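Local coordinates for twitching motility pilus retraction protein (Geobacter sulfurreducens PCA, PDB 5ZFQ), which probably hydrolyses ATP to drive the disassembly and retraction of type IV pili, working as a hexameric motor, at residues Q31-L36 with S105-N110; A168-I173 with Y190-K195; T242-G247 with S283-G288; V361-S366 with E371-L376. One frame throughout, in Å; residues are numbered along the deposited sequence.

Interaction 1 of 4, residues Q31-L36 with S105-N110; sequences QLLTEL and SRFRGN
L33 and L36, three residues apart on helix 29-38, project from the same flank of the helix toward F107, whose strand 105-114 passes at a distance. The backbones stay well separated, with the CA atoms of L33 and F107 8.9 Å apart, so side chains alone close the gap. Within the helix the usual i to i+4 bonds run from E35 N to Q31 O and from L36 N to L32 O. F107 sits in an extended stretch that is paired through its main chain to strand 94-101 on one side and strand 117-125 on the other.

The principal contact is a CH-pi interaction. CD2 of L33 lies over one face of the F107 ring, 4.0 Å from its centroid and 24° off the normal, so it is displaced from the centre toward the rim near CE2. CB of L33 adds a second touch, 3.8 Å from CZ of F107. With chi1 at -58°, F107 carries its ring anti to its carbonyl carbon, reaching out from the sheet toward the helix. L36 joins through CD2, 4.1 Å from CE2 of F107, approaching the ring obliquely.

Around this trio L33 also packs on F99 and L44, L36 on V124 and L44, and F107 on I101, so the helix rests on the antiparallel sheet of the N-terminal domain. The three touching residues are buried and meet through carbon atoms alone. Cohesion across these segments therefore depends on dispersion, the hydrophobic effect and the fit of L33 over one face of the F107 ring, with the L36 methyl meeting it obliquely.

Interaction 2 of 4, residues A168-I173 with Y190-K195; sequences AIIDKI and YLHPHK
K195 NZ donates to OD1 of D171 at 2.9 Å in a salt bridge that uses the syn lone pair of the carboxylate oxygen. The same OD1 accepts from a water at 2.8 Å, so two donors grip it. That water also lies in the plane of the H192 ring at its edge, 2.8 Å from ND1, linking the aspartate to the imidazole. D171 reaches both partners because its CG stands anti to the backbone N (chi1 -176°), and K195 meets it with a chain extended beyond CG.

Beneath this polar layer, CG2 of I170 sits over the centre of the H192 ring, 3.7 Å from the centroid and 12° off the normal, a well-centred CH-pi contact. An alanine in place of H192 would probably leave the water without its ND1 partner and uncover I170 CG2, weakening the tie between loop and helix. The loop is further held by H192 N on Q201 OE1, while R115 of a neighbouring subunit binds H192 O.

The loop between strands 180-185 and 198-203 thus lies against helix 162-176, which follows the probable P-loop and whose I170 also packs on L251 of strand 249-254, consistent with the RecA-like core of secretion ATPases.

Interaction 3 of 4, residues T242-G247 with S283-G288; sequences TLAETG and SFVLEG
V285 meets two consecutive residues of helix 234-245. Its CB approaches the methyl of A244 at 3.7 Å between the two CB atoms, and its CG2 flanks the same methyl. The other branch, CG1, points to E245 and comes 3.6 Å from CG of that glutamate; V285 chi1 of -53° puts CG1 anti to the carbonyl carbon and so on the glutamate side. F284 adds a looser touch, its CD2 4.2 Å from E245 CG in an oblique approach to the ring.

E245 thus offers aliphatic carbon to this contact while its carboxylate is held elsewhere: OE1 bonds to NE2 of Q281, on the turn of helix just before F284, and OE2 receives a weak bond from N257 of a neighbouring subunit. Behind the contact, the helix end is secured by T246 OG1, which donates to T242 O at 2.7 Å, and by H248 ND1, which is bonded to L243 O.

V285 closes helix 275-285 and pairs through its backbone with L151 of strand 150-155, a residue that A244 also packs against. The contact therefore lies where two helix ends converge beside strand 150-155 and the start of strand 286-296.

Interaction 4 of 4, residues V361-S366 with E371-L376; sequences VAMARS and ELKQML
M363 and L372 meet with no ring, amide or carboxylate plane between them, so there are no faces or edges to assign: the contact rests on a thioether and aliphatic carbons, with the S366 hydroxyl alongside. It joins the two arms of a helical hairpin, helix 359-365 turning through a short loop into helix 369-377. The axes of segments 361-365 and 371-376 approach to 10.9 Å and run at 137°, well short of fully antiparallel, and the closest CA atoms, S366 and L372 at 7.4 Å, lie toward the turn.

L372 is the central piece. Its CG is anti to the backbone N (chi1 -167°), which carries CD2 toward the first helix, where SD of M363 approaches to 3.9 Å and CB of A362 to 4.3 Å. The bend at chi2 (-66°) turns the sulfur of M363 toward the second helix. The end of K373 also lies near this methionine, but that pairing is modelled too closely to be trusted. An alanine in place of M363 would probably leave CD2 of L372 without its sulfur neighbour and open a gap on this side of the hairpin.

Helix 344-353 packs nearby, its L352 touching A362 and its F349 touching L376. N345 holds the polar end of S366, and the same OG atom lies 4.1 Å from L372 CB.

Overall arrangement
The four contacts follow one another along the chain and span its two lobes. Interactions 1 and 2 have centres 22 Å apart yet touch, through NE of R106 and CD1 of L191 at 3.5 Å, which joins the N-terminal sheet to the ATPase core. Interactions 2 and 3 are also 22 Å apart between centres, with nearest atoms about 9 Å apart; both reach the same neighbouring subunit. Interaction 4 stands off, its nearest atoms about 15 Å from interaction 3, but at a subunit interface R365 packs on F284 of a neighbouring subunit. Interaction 2 uses the helix after the probable P-loop, which places it close to the probable nucleotide site; interaction 3 packs on T158 of a neighbouring subunit.

Interaction 1 of 4, residues Q31-L36 with S105-N110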
loop_
_atom_site.group_PDB
_atom_site.type_symbol
_atom_site.label_atom_id
_atom_site.label_comp_id
_atom_site.label_asym_id
_atom_site.label_seq_id
_atom_site.Cartn_x
_atom_site.Cartn_y
_atom_site.Cartn_z
ATOM N N GLN A 31 -48.438 -5.869 -15.625
ATOM C CA GLN A 31 -49.535 -4.958 -15.287
ATOM C C GLN A 31 -49.042 -3.625 -14.745
ATOM O O GLN A 31 -49.499 -2.567 -15.174
ATOM C CB GLN A 31 -50.453 -5.584 -14.249
ATOM C CG GLN A 31 -51.264 -6.716 -14.764
ATOM C CD GLN A 31 -52.074 -7.368 -13.660
ATOM O OE1 GLN A 31 -51.556 -8.195 -12.899
ATOM N NE2 GLN A 31 -53.354 -7.004 -13.562
ATOM N N LEU A 32 -48.117 -3.681 -13.795
ATOM C CA LEU A 32 -47.673 -2.462 -13.132
ATOM C C LEU A 32 -46.921 -1.522 -14.084
ATOM O O LEU A 32 -47.136 -0.313 -14.069
ATOM C CB LEU A 32 -46.809 -2.802 -11.905
ATOM C CG LEU A 32 -47.588 -3.340 -10.683
ATOM C CD1 LEU A 32 -46.670 -3.624 -9.498
ATOM C CD2 LEU A 32 -48.712 -2.384 -10.276
ATOM N N LEU A 33 -46.053 -2.079 -14.919
ATOM C CA LEU A 33 -45.249 -1.260 -15.821
ATOM C C LEU A 33 -46.118 -0.770 -16.961
ATOM O O LEU A 33 -45.951 0.352 -17.448
ATOM C CB LEU A 33 -44.049 -2.050 -16.352
ATOM C CG LEU A 33 -43.022 -2.493 -15.297
ATOM C CD1 LEU A 33 -42.202 -3.680 -15.807
ATOM C CD2 LEU A 33 -42.123 -1.322 -14.931
ATOM N N THR A 34 -47.048 -1.627 -17.386
ATOM C CA THR A 34 -47.979 -1.258 -18.432
ATOM C C THR A 34 -48.732 -0.043 -17.934
ATOM O O THR A 34 -48.818 0.971 -18.617
ATOM C CB THR A 34 -48.936 -2.403 -18.782
ATOM O OG1 THR A 34 -48.204 -3.449 -19.434
ATOM C CG2 THR A 34 -50.025 -1.913 -19.721
ATOM N N GLU A 35 -49.230 -0.142 -16.713
ATOM C CA GLU A 35 -49.895 0.976 -16.061
ATOM C C GLU A 35 -49.015 2.236 -16.047
ATOM O O GLU A 35 -49.473 3.323 -16.426
ATOM C CB GLU A 35 -50.288 0.589 -14.638
ATOM C CG GLU A 35 -50.759 1.749 -13.806
ATOM C CD GLU A 35 -52.242 2.024 -13.950
ATOM O OE1 GLU A 35 -52.725 2.105 -15.108
ATOM O OE2 GLU A 35 -52.915 2.182 -12.901
ATOM N N LEU A 36 -47.758 2.071 -15.626
ATOM C CA LEU A 36 -46.774 3.148 -15.614
ATOM C C LEU A 36 -46.677 3.859 -16.959
ATOM O O LEU A 36 -46.803 5.088 -17.037
ATOM C CB LEU A 36 -45.402 2.604 -15.223
ATOM C CG LEU A 36 -44.210 3.576 -15.315
ATOM C CD1 LEU A 36 -44.248 4.767 -14.297
ATOM C CD2 LEU A 36 -42.889 2.811 -15.205
ATOM N N SER A 105 -42.000 -1.433 -23.420
ATOM C CA SER A 105 -40.859 -0.529 -23.326
ATOM C C SER A 105 -39.611 -1.196 -22.775
ATOM O O SER A 105 -39.671 -2.305 -22.249
ATOM C CB SER A 105 -41.204 0.689 -22.450
ATOM O OG SER A 105 -40.162 1.662 -22.503
ATOM N N ARG A 106 -38.484 -0.503 -22.913
ATOM C CA ARG A 106 -37.254 -0.849 -22.215
ATOM C C ARG A 106 -37.286 -0.139 -20.861
ATOM O O ARG A 106 -37.762 1.000 -20.762
ATOM C CB ARG A 106 -36.028 -0.429 -23.033
ATOM C CG ARG A 106 -35.518 -1.437 -24.074
ATOM C CD ARG A 106 -34.899 -2.690 -23.429
ATOM N NE ARG A 106 -33.600 -2.995 -24.048
ATOM C CZ ARG A 106 -32.574 -3.623 -23.458
ATOM N NH1 ARG A 106 -32.671 -4.072 -22.206
ATOM N NH2 ARG A 106 -31.440 -3.812 -24.137
ATOM N N PHE A 107 -36.814 -0.809 -19.813
ATOM C CA PHE A 107 -36.777 -0.182 -18.495
ATOM C C PHE A 107 -35.399 -0.277 -17.882
ATOM O O PHE A 107 -34.618 -1.142 -18.239
ATOM C CB PHE A 107 -37.809 -0.824 -17.565
ATOM C CG PHE A 107 -39.223 -0.741 -18.078
ATOM C CD1 PHE A 107 -39.714 -1.691 -18.969
ATOM C CD2 PHE A 107 -40.054 0.290 -17.690
ATOM C CE1 PHE A 107 -41.019 -1.616 -19.449
ATOM C CE2 PHE A 107 -41.357 0.366 -18.171
ATOM C CZ PHE A 107 -41.840 -0.593 -19.049
ATOM N N ARG A 108 -35.096 0.634 -16.966
ATOM C CA ARG A 108 -34.023 0.403 -16.001
ATOM C C ARG A 108 -34.677 0.010 -14.678
ATOM O O ARG A 108 -35.730 0.543 -14.311
ATOM C CB ARG A 108 -33.144 1.637 -15.829
ATOM C CG ARG A 108 -32.317 1.946 -17.016
ATOM C CD ARG A 108 -31.018 2.501 -16.555
ATOM N NE ARG A 108 -30.259 1.591 -15.691
ATOM C CZ ARG A 108 -29.370 0.706 -16.141
ATOM N NH1 ARG A 108 -29.145 0.594 -17.455
ATOM N NH2 ARG A 108 -28.712 -0.078 -15.281
ATOM N N GLY A 109 -34.074 -0.938 -13.980
ATOM C CA GLY A 109 -34.587 -1.360 -12.695
ATOM C C GLY A 109 -33.508 -1.235 -11.645
ATOM O O GLY A 109 -32.311 -1.431 -11.938
ATOM N N ASN A 110 -33.899 -0.879 -10.427
ATOM C CA ASN A 110 -32.958 -0.939 -9.327
ATOM C C ASN A 110 -33.564 -1.586 -8.101
ATOM O O ASN A 110 -34.620 -1.169 -7.619
ATOM C CB ASN A 110 -32.436 0.446 -8.979
ATOM C CG ASN A 110 -31.349 0.392 -7.932
ATOM O OD1 ASN A 110 -31.628 0.517 -6.742
ATOM N ND2 ASN A 110 -30.113 0.161 -8.359
#

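Interaction 2 of 4, residues A168-I173 with Y190-K195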
loop_
_atom_site.group_PDB
_atom_site.type_symbol
_atom_site.label_atom_id
_atom_site.label_comp_id
_atom_site.label_asym_id
_atom_site.label_seq_id
_atom_site.Cartn_x
_atom_site.Cartn_y
_atom_site.Cartn_z
ATOM N N ALA A 168 -28.299 12.923 -27.448
ATOM C CA ALA A 168 -28.737 13.667 -28.625
ATOM C C ALA A 168 -27.612 13.774 -29.651
ATOM O O ALA A 168 -27.833 13.689 -30.864
ATOM C CB ALA A 168 -29.222 15.042 -28.221
ATOM N N ILE A 169 -26.400 13.973 -29.147
ATOM C CA ILE A 169 -25.215 14.039 -29.988
ATOM C C ILE A 169 -24.994 12.717 -30.723
ATOM O O ILE A 169 -24.775 12.698 -31.943
ATOM C CB ILE A 169 -23.959 14.394 -29.159
ATOM C CG1 ILE A 169 -23.979 15.882 -28.791
ATOM C CG2 ILE A 169 -22.703 14.056 -29.937
ATOM C CD1 ILE A 169 -22.982 16.275 -27.721
ATOM N N ILE A 170 -25.070 11.615 -29.983
ATOM C CA ILE A 170 -24.830 10.312 -30.573
ATOM C C ILE A 170 -25.922 9.961 -31.572
ATOM O O ILE A 170 -25.627 9.413 -32.650
ATOM C CB ILE A 170 -24.710 9.226 -29.486
ATOM C CG1 ILE A 170 -23.361 9.383 -28.768
ATOM C CG2 ILE A 170 -24.804 7.839 -30.091
ATOM C CD1 ILE A 170 -23.330 8.837 -27.378
ATOM N N ASP A 171 -27.166 10.298 -31.236
ATOM C CA ASP A 171 -28.286 10.071 -32.135
ATOM C C ASP A 171 -28.055 10.765 -33.470
ATOM O O ASP A 171 -28.306 10.190 -34.535
ATOM C CB ASP A 171 -29.589 10.570 -31.517
ATOM C CG ASP A 171 -30.798 10.275 -32.387
ATOM O OD1 ASP A 171 -30.936 9.142 -32.909
ATOM O OD2 ASP A 171 -31.622 11.193 -32.559
ATOM N N LYS A 172 -27.582 12.008 -33.408
ATOM C CA LYS A 172 -27.326 12.785 -34.606
ATOM C C LYS A 172 -26.207 12.143 -35.431
ATOM O O LYS A 172 -26.285 12.094 -36.668
ATOM C CB LYS A 172 -26.966 14.222 -34.248
ATOM C CG LYS A 172 -26.637 15.072 -35.472
ATOM C CD LYS A 172 -26.102 16.454 -35.092
ATOM C CE LYS A 172 -25.851 17.320 -36.328
ATOM N NZ LYS A 172 -27.097 17.637 -37.120
ATOM N N ILE A 173 -25.178 11.648 -34.741
ATOM C CA ILE A 173 -24.054 11.010 -35.387
ATOM C C ILE A 173 -24.493 9.734 -36.077
ATOM O O ILE A 173 -24.168 9.495 -37.241
ATOM C CB ILE A 173 -22.954 10.691 -34.372
ATOM C CG1 ILE A 173 -22.311 11.983 -33.875
ATOM C CG2 ILE A 173 -21.898 9.755 -34.968
ATOM C CD1 ILE A 173 -21.349 11.774 -32.731
ATOM N N TYR A 190 -29.591 5.958 -22.277
ATOM C CA TYR A 190 -30.429 5.965 -23.472
ATOM C C TYR A 190 -29.931 4.954 -24.491
ATOM O O TYR A 190 -28.730 4.876 -24.753
ATOM C CB TYR A 190 -30.485 7.386 -24.070
ATOM C CG TYR A 190 -31.138 8.377 -23.111
ATOM C CD1 TYR A 190 -32.533 8.503 -23.064
ATOM C CD2 TYR A 190 -30.376 9.153 -22.224
ATOM C CE1 TYR A 190 -33.147 9.365 -22.180
ATOM C CE2 TYR A 190 -31.001 10.035 -21.329
ATOM C CZ TYR A 190 -32.383 10.126 -21.320
ATOM O OH TYR A 190 -33.038 10.969 -20.451
ATOM N N LEU A 191 -30.841 4.162 -25.053
ATOM C CA LEU A 191 -30.431 3.135 -26.017
ATOM C C LEU A 191 -30.463 3.644 -27.462
ATOM O O LEU A 191 -31.233 4.543 -27.804
ATOM C CB LEU A 191 -31.303 1.888 -25.881
ATOM C CG LEU A 191 -31.146 1.141 -24.553
ATOM C CD1 LEU A 191 -32.313 0.212 -24.263
ATOM C CD2 LEU A 191 -29.837 0.384 -24.531
ATOM N N HIS A 192 -29.605 3.082 -28.305
ATOM C CA HIS A 192 -29.550 3.500 -29.695
ATOM C C HIS A 192 -29.696 2.317 -30.647
ATOM O O HIS A 192 -28.896 1.384 -30.619
ATOM C CB HIS A 192 -28.244 4.254 -29.993
ATOM C CG HIS A 192 -28.080 5.524 -29.209
ATOM N ND1 HIS A 192 -28.625 6.726 -29.613
ATOM C CD2 HIS A 192 -27.398 5.789 -28.068
ATOM C CE1 HIS A 192 -28.315 7.668 -28.738
ATOM N NE2 HIS A 192 -27.568 7.127 -27.793
ATOM N N PRO A 193 -30.724 2.365 -31.501
ATOM C CA PRO A 193 -30.884 1.391 -32.585
ATOM C C PRO A 193 -29.836 1.674 -33.649
ATOM O O PRO A 193 -29.311 2.789 -33.678
ATOM C CB PRO A 193 -32.290 1.686 -33.103
ATOM C CG PRO A 193 -32.417 3.179 -32.914
ATOM C CD PRO A 193 -31.659 3.502 -31.637
ATOM N N HIS A 194 -29.509 0.726 -34.510
ATOM C CA HIS A 194 -28.633 1.101 -35.616
ATOM C C HIS A 194 -29.421 1.991 -36.574
ATOM O O HIS A 194 -30.571 1.696 -36.918
ATOM C CB HIS A 194 -28.088 -0.115 -36.369
ATOM C CG HIS A 194 -27.396 -1.107 -35.492
ATOM N ND1 HIS A 194 -26.281 -0.785 -34.748
ATOM C CD2 HIS A 194 -27.668 -2.408 -35.229
ATOM C CE1 HIS A 194 -25.900 -1.849 -34.061
ATOM N NE2 HIS A 194 -26.722 -2.848 -34.332
ATOM N N LYS A 195 -28.812 3.094 -36.981
ATOM C CA LYS A 195 -29.362 3.862 -38.085
ATOM C C LYS A 195 -28.375 3.740 -39.241
ATOM O O LYS A 195 -28.369 2.709 -39.916
ATOM C CB LYS A 195 -29.639 5.301 -37.662
ATOM C CG LYS A 195 -30.763 5.343 -36.624
ATOM C CD LYS A 195 -31.245 6.725 -36.274
ATOM C CE LYS A 195 -32.314 6.648 -35.210
ATOM N NZ LYS A 195 -32.816 7.995 -34.768
HETATM O O HOH W 1 -29.846 6.716 -32.140
#

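Interaction 3 of 4, residues T242-G247 with S283-G288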
loop_
_atom_site.group_PDB
_atom_site.type_symbol
_atom_site.label_atom_id
_atom_site.label_comp_id
_atom_site.label_asym_id
_atom_site.label_seq_id
_atom_site.Cartn_x
_atom_site.Cartn_y
_atom_site.Cartn_z
ATOM N N THR A 242 -5.785 9.390 -26.473
ATOM C CA THR A 242 -5.230 8.531 -27.490
ATOM C C THR A 242 -6.209 8.388 -28.648
ATOM O O THR A 242 -5.835 8.542 -29.816
ATOM C CB THR A 242 -4.878 7.169 -26.887
ATOM O OG1 THR A 242 -3.813 7.360 -25.950
ATOM C CG2 THR A 242 -4.472 6.145 -27.954
ATOM N N LEU A 243 -7.467 8.119 -28.321
ATOM C CA LEU A 243 -8.505 8.024 -29.330
ATOM C C LEU A 243 -8.575 9.339 -30.125
ATOM O O LEU A 243 -8.581 9.334 -31.368
ATOM C CB LEU A 243 -9.848 7.677 -28.669
ATOM C CG LEU A 243 -10.012 6.212 -28.226
ATOM C CD1 LEU A 243 -11.007 6.065 -27.112
ATOM C CD2 LEU A 243 -10.456 5.360 -29.382
ATOM N N ALA A 244 -8.562 10.454 -29.397
ATOM C CA ALA A 244 -8.721 11.778 -29.983
ATOM C C ALA A 244 -7.535 12.172 -30.862
ATOM O O ALA A 244 -7.720 12.826 -31.885
ATOM C CB ALA A 244 -8.935 12.821 -28.880
ATOM N N GLU A 245 -6.325 11.783 -30.455
ATOM C CA GLU A 245 -5.102 12.039 -31.233
ATOM C C GLU A 245 -5.020 11.267 -32.545
ATOM O O GLU A 245 -4.311 11.683 -33.459
ATOM C CB GLU A 245 -3.851 11.699 -30.423
ATOM C CG GLU A 245 -3.158 12.853 -29.740
ATOM C CD GLU A 245 -1.859 12.405 -29.069
ATOM O OE1 GLU A 245 -1.951 11.709 -28.026
ATOM O OE2 GLU A 245 -0.756 12.730 -29.584
ATOM N N THR A 246 -5.724 10.141 -32.618
ATOM C CA THR A 246 -5.557 9.216 -33.721
ATOM C C THR A 246 -6.790 9.116 -34.616
ATOM O O THR A 246 -7.094 8.054 -35.172
ATOM C CB THR A 246 -5.181 7.817 -33.202
ATOM O OG1 THR A 246 -6.141 7.379 -32.230
ATOM C CG2 THR A 246 -3.788 7.848 -32.586
ATOM N N GLY A 247 -7.490 10.232 -34.770
ATOM C CA GLY A 247 -8.538 10.322 -35.765
ATOM C C GLY A 247 -9.896 9.810 -35.336
ATOM O O GLY A 247 -10.811 9.709 -36.154
ATOM N N SER A 283 -4.336 20.784 -26.396
ATOM C CA SER A 283 -4.409 21.945 -27.275
ATOM C C SER A 283 -4.690 21.468 -28.690
ATOM O O SER A 283 -5.372 22.147 -29.460
ATOM C CB SER A 283 -3.119 22.794 -27.220
ATOM O OG SER A 283 -1.955 22.060 -27.570
ATOM N N PHE A 284 -4.184 20.281 -29.003
ATOM C CA PHE A 284 -4.315 19.702 -30.333
ATOM C C PHE A 284 -5.701 19.067 -30.578
ATOM O O PHE A 284 -6.316 19.306 -31.626
ATOM C CB PHE A 284 -3.189 18.671 -30.550
ATOM C CG PHE A 284 -3.325 17.869 -31.815
ATOM C CD1 PHE A 284 -3.766 18.461 -33.004
ATOM C CD2 PHE A 284 -2.991 16.521 -31.828
ATOM C CE1 PHE A 284 -3.893 17.719 -34.182
ATOM C CE2 PHE A 284 -3.111 15.773 -33.002
ATOM C CZ PHE A 284 -3.567 16.383 -34.179
ATOM N N VAL A 285 -6.188 18.281 -29.615
ATOM C CA VAL A 285 -7.328 17.399 -29.874
ATOM C C VAL A 285 -8.678 17.923 -29.348
ATOM O O VAL A 285 -9.737 17.496 -29.837
ATOM C CB VAL A 285 -7.094 15.966 -29.281
ATOM C CG1 VAL A 285 -5.778 15.375 -29.751
ATOM C CG2 VAL A 285 -7.179 15.980 -27.771
ATOM N N LEU A 286 -8.648 18.835 -28.374
ATOM C CA LEU A 286 -9.877 19.391 -27.786
ATOM C C LEU A 286 -10.672 20.137 -28.836
ATOM O O LEU A 286 -10.136 21.029 -29.502
ATOM C CB LEU A 286 -9.547 20.331 -26.626
ATOM C CG LEU A 286 -10.582 20.625 -25.540
ATOM C CD1 LEU A 286 -11.167 19.338 -24.950
ATOM C CD2 LEU A 286 -9.951 21.465 -24.443
ATOM N N GLU A 287 -11.936 19.759 -29.015
ATOM C CA GLU A 287 -12.770 20.395 -30.036
ATOM C C GLU A 287 -13.939 21.107 -29.387
ATOM O O GLU A 287 -14.667 21.855 -30.040
ATOM C CB GLU A 287 -13.267 19.379 -31.074
ATOM C CG GLU A 287 -12.185 18.888 -32.048
ATOM C CD GLU A 287 -11.520 20.028 -32.842
ATOM O OE1 GLU A 287 -12.179 21.078 -33.080
ATOM O OE2 GLU A 287 -10.325 19.877 -33.207
ATOM N N GLY A 288 -14.106 20.895 -28.090
ATOM C CA GLY A 288 -15.192 21.536 -27.379
ATOM C C GLY A 288 -15.419 21.038 -25.966
ATOM O O GLY A 288 -15.188 19.869 -25.635
#

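Interaction 4 of 4, residues V361-S366 with E371-L376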
loop_
_atom_site.group_PDB
_atom_site.type_symbol
_atom_site.label_atom_id
_atom_site.label_comp_id
_atom_site.label_asym_id
_atom_site.label_seq_id
_atom_site.Cartn_x
_atom_site.Cartn_y
_atom_site.Cartn_z
ATOM N N VAL A 361 -31.358 32.263 -7.487
ATOM C CA VAL A 361 -30.775 31.043 -7.999
ATOM C C VAL A 361 -29.640 31.369 -8.963
ATOM O O VAL A 361 -28.556 30.792 -8.876
ATOM C CB VAL A 361 -31.840 30.182 -8.676
ATOM C CG1 VAL A 361 -31.224 28.900 -9.223
ATOM C CG2 VAL A 361 -32.935 29.871 -7.672
ATOM N N ALA A 362 -29.872 32.327 -9.853
ATOM C CA ALA A 362 -28.835 32.730 -10.798
ATOM C C ALA A 362 -27.558 33.175 -10.081
ATOM O O ALA A 362 -26.477 32.669 -10.357
ATOM C CB ALA A 362 -29.349 33.837 -11.718
ATOM N N MET A 363 -27.702 34.094 -9.132
ATOM C CA MET A 363 -26.560 34.677 -8.442
ATOM C C MET A 363 -25.838 33.669 -7.555
ATOM O O MET A 363 -24.634 33.805 -7.341
ATOM C CB MET A 363 -26.985 35.865 -7.587
ATOM C CG MET A 363 -27.463 37.121 -8.319
ATOM S SD MET A 363 -26.058 37.872 -9.257
ATOM C CE MET A 363 -24.880 38.235 -7.911
ATOM N N ALA A 364 -26.552 32.672 -7.017
ATOM C CA ALA A 364 -25.895 31.662 -6.182
ATOM C C ALA A 364 -24.987 30.791 -7.043
ATOM O O ALA A 364 -23.893 30.419 -6.636
ATOM C CB ALA A 364 -26.920 30.790 -5.435
ATOM N N ARG A 365 -25.464 30.463 -8.236
ATOM C CA ARG A 365 -24.763 29.569 -9.137
ATOM C C ARG A 365 -23.586 30.261 -9.773
ATOM O O ARG A 365 -22.628 29.612 -10.188
ATOM C CB ARG A 365 -25.720 29.051 -10.216
ATOM C CG ARG A 365 -25.068 28.141 -11.227
ATOM C CD ARG A 365 -24.242 27.014 -10.564
ATOM N NE ARG A 365 -23.587 26.194 -11.582
ATOM C CZ ARG A 365 -22.464 26.535 -12.218
ATOM N NH1 ARG A 365 -21.833 27.681 -11.927
ATOM N NH2 ARG A 365 -21.964 25.717 -13.140
ATOM N N SER A 366 -23.658 31.578 -9.858
ATOM C CA SER A 366 -22.618 32.355 -10.519
ATOM C C SER A 366 -21.254 32.185 -9.847
ATOM O O SER A 366 -21.120 32.328 -8.629
ATOM C CB SER A 366 -23.007 33.837 -10.548
ATOM O OG SER A 366 -22.092 34.585 -11.319
ATOM N N GLU A 371 -19.582 40.161 -11.927
ATOM C CA GLU A 371 -19.687 40.209 -13.387
ATOM C C GLU A 371 -21.140 40.157 -13.854
ATOM O O GLU A 371 -21.563 40.982 -14.666
ATOM C CB GLU A 371 -18.896 39.075 -14.035
ATOM C CG GLU A 371 -19.188 38.918 -15.521
ATOM C CD GLU A 371 -18.161 38.061 -16.248
ATOM O OE1 GLU A 371 -16.950 38.367 -16.140
ATOM O OE2 GLU A 371 -18.559 37.081 -16.925
ATOM N N LEU A 372 -21.902 39.203 -13.321
ATOM C CA LEU A 372 -23.314 39.056 -13.687
ATOM C C LEU A 372 -24.136 40.309 -13.351
ATOM O O LEU A 372 -24.906 40.767 -14.187
ATOM C CB LEU A 372 -23.932 37.823 -13.010
ATOM C CG LEU A 372 -25.308 37.394 -13.546
ATOM C CD1 LEU A 372 -25.223 37.130 -15.050
ATOM C CD2 LEU A 372 -25.929 36.198 -12.805
ATOM N N LYS A 373 -23.990 40.882 -12.154
ATOM C CA LYS A 373 -24.609 42.205 -11.916
ATOM C C LYS A 373 -24.205 43.237 -12.973
ATOM O O LYS A 373 -25.065 43.954 -13.511
ATOM C CB LYS A 373 -24.290 42.774 -10.526
ATOM C CG LYS A 373 -24.275 41.776 -9.426
ATOM C CD LYS A 373 -25.418 42.207 -8.489
ATOM C CE LYS A 373 -26.000 41.131 -7.661
ATOM N NZ LYS A 373 -27.346 40.571 -8.193
ATOM N N GLN A 374 -22.912 43.290 -13.287
ATOM C CA GLN A 374 -22.414 44.255 -14.262
ATOM C C GLN A 374 -23.131 44.103 -15.618
ATOM O O GLN A 374 -23.551 45.098 -16.239
ATOM C CB GLN A 374 -20.894 44.106 -14.420
ATOM C CG GLN A 374 -20.120 45.417 -14.682
ATOM C CD GLN A 374 -20.464 46.527 -13.686
ATOM O OE1 GLN A 374 -20.144 46.446 -12.492
ATOM N NE2 GLN A 374 -21.135 47.566 -14.174
ATOM N N MET A 375 -23.291 42.849 -16.050
ATOM C CA MET A 375 -24.030 42.535 -17.272
ATOM C C MET A 375 -25.492 42.935 -17.168
ATOM O O MET A 375 -26.078 43.437 -18.126
ATOM C CB MET A 375 -23.933 41.046 -17.598
ATOM C CG MET A 375 -22.544 40.590 -18.012
ATOM S SD MET A 375 -22.359 38.798 -17.956
ATOM C CE MET A 375 -23.387 38.275 -19.327
ATOM N N LEU A 376 -26.083 42.709 -16.001
ATOM C CA LEU A 376 -27.501 42.957 -15.844
ATOM C C LEU A 376 -27.779 44.458 -15.857
ATOM O O LEU A 376 -28.862 44.894 -16.269
ATOM C CB LEU A 376 -28.012 42.301 -14.563
ATOM C CG LEU A 376 -28.129 40.774 -14.658
ATOM C CD1 LEU A 376 -28.215 40.150 -13.266
ATOM C CD2 LEU A 376 -29.326 40.389 -15.515
#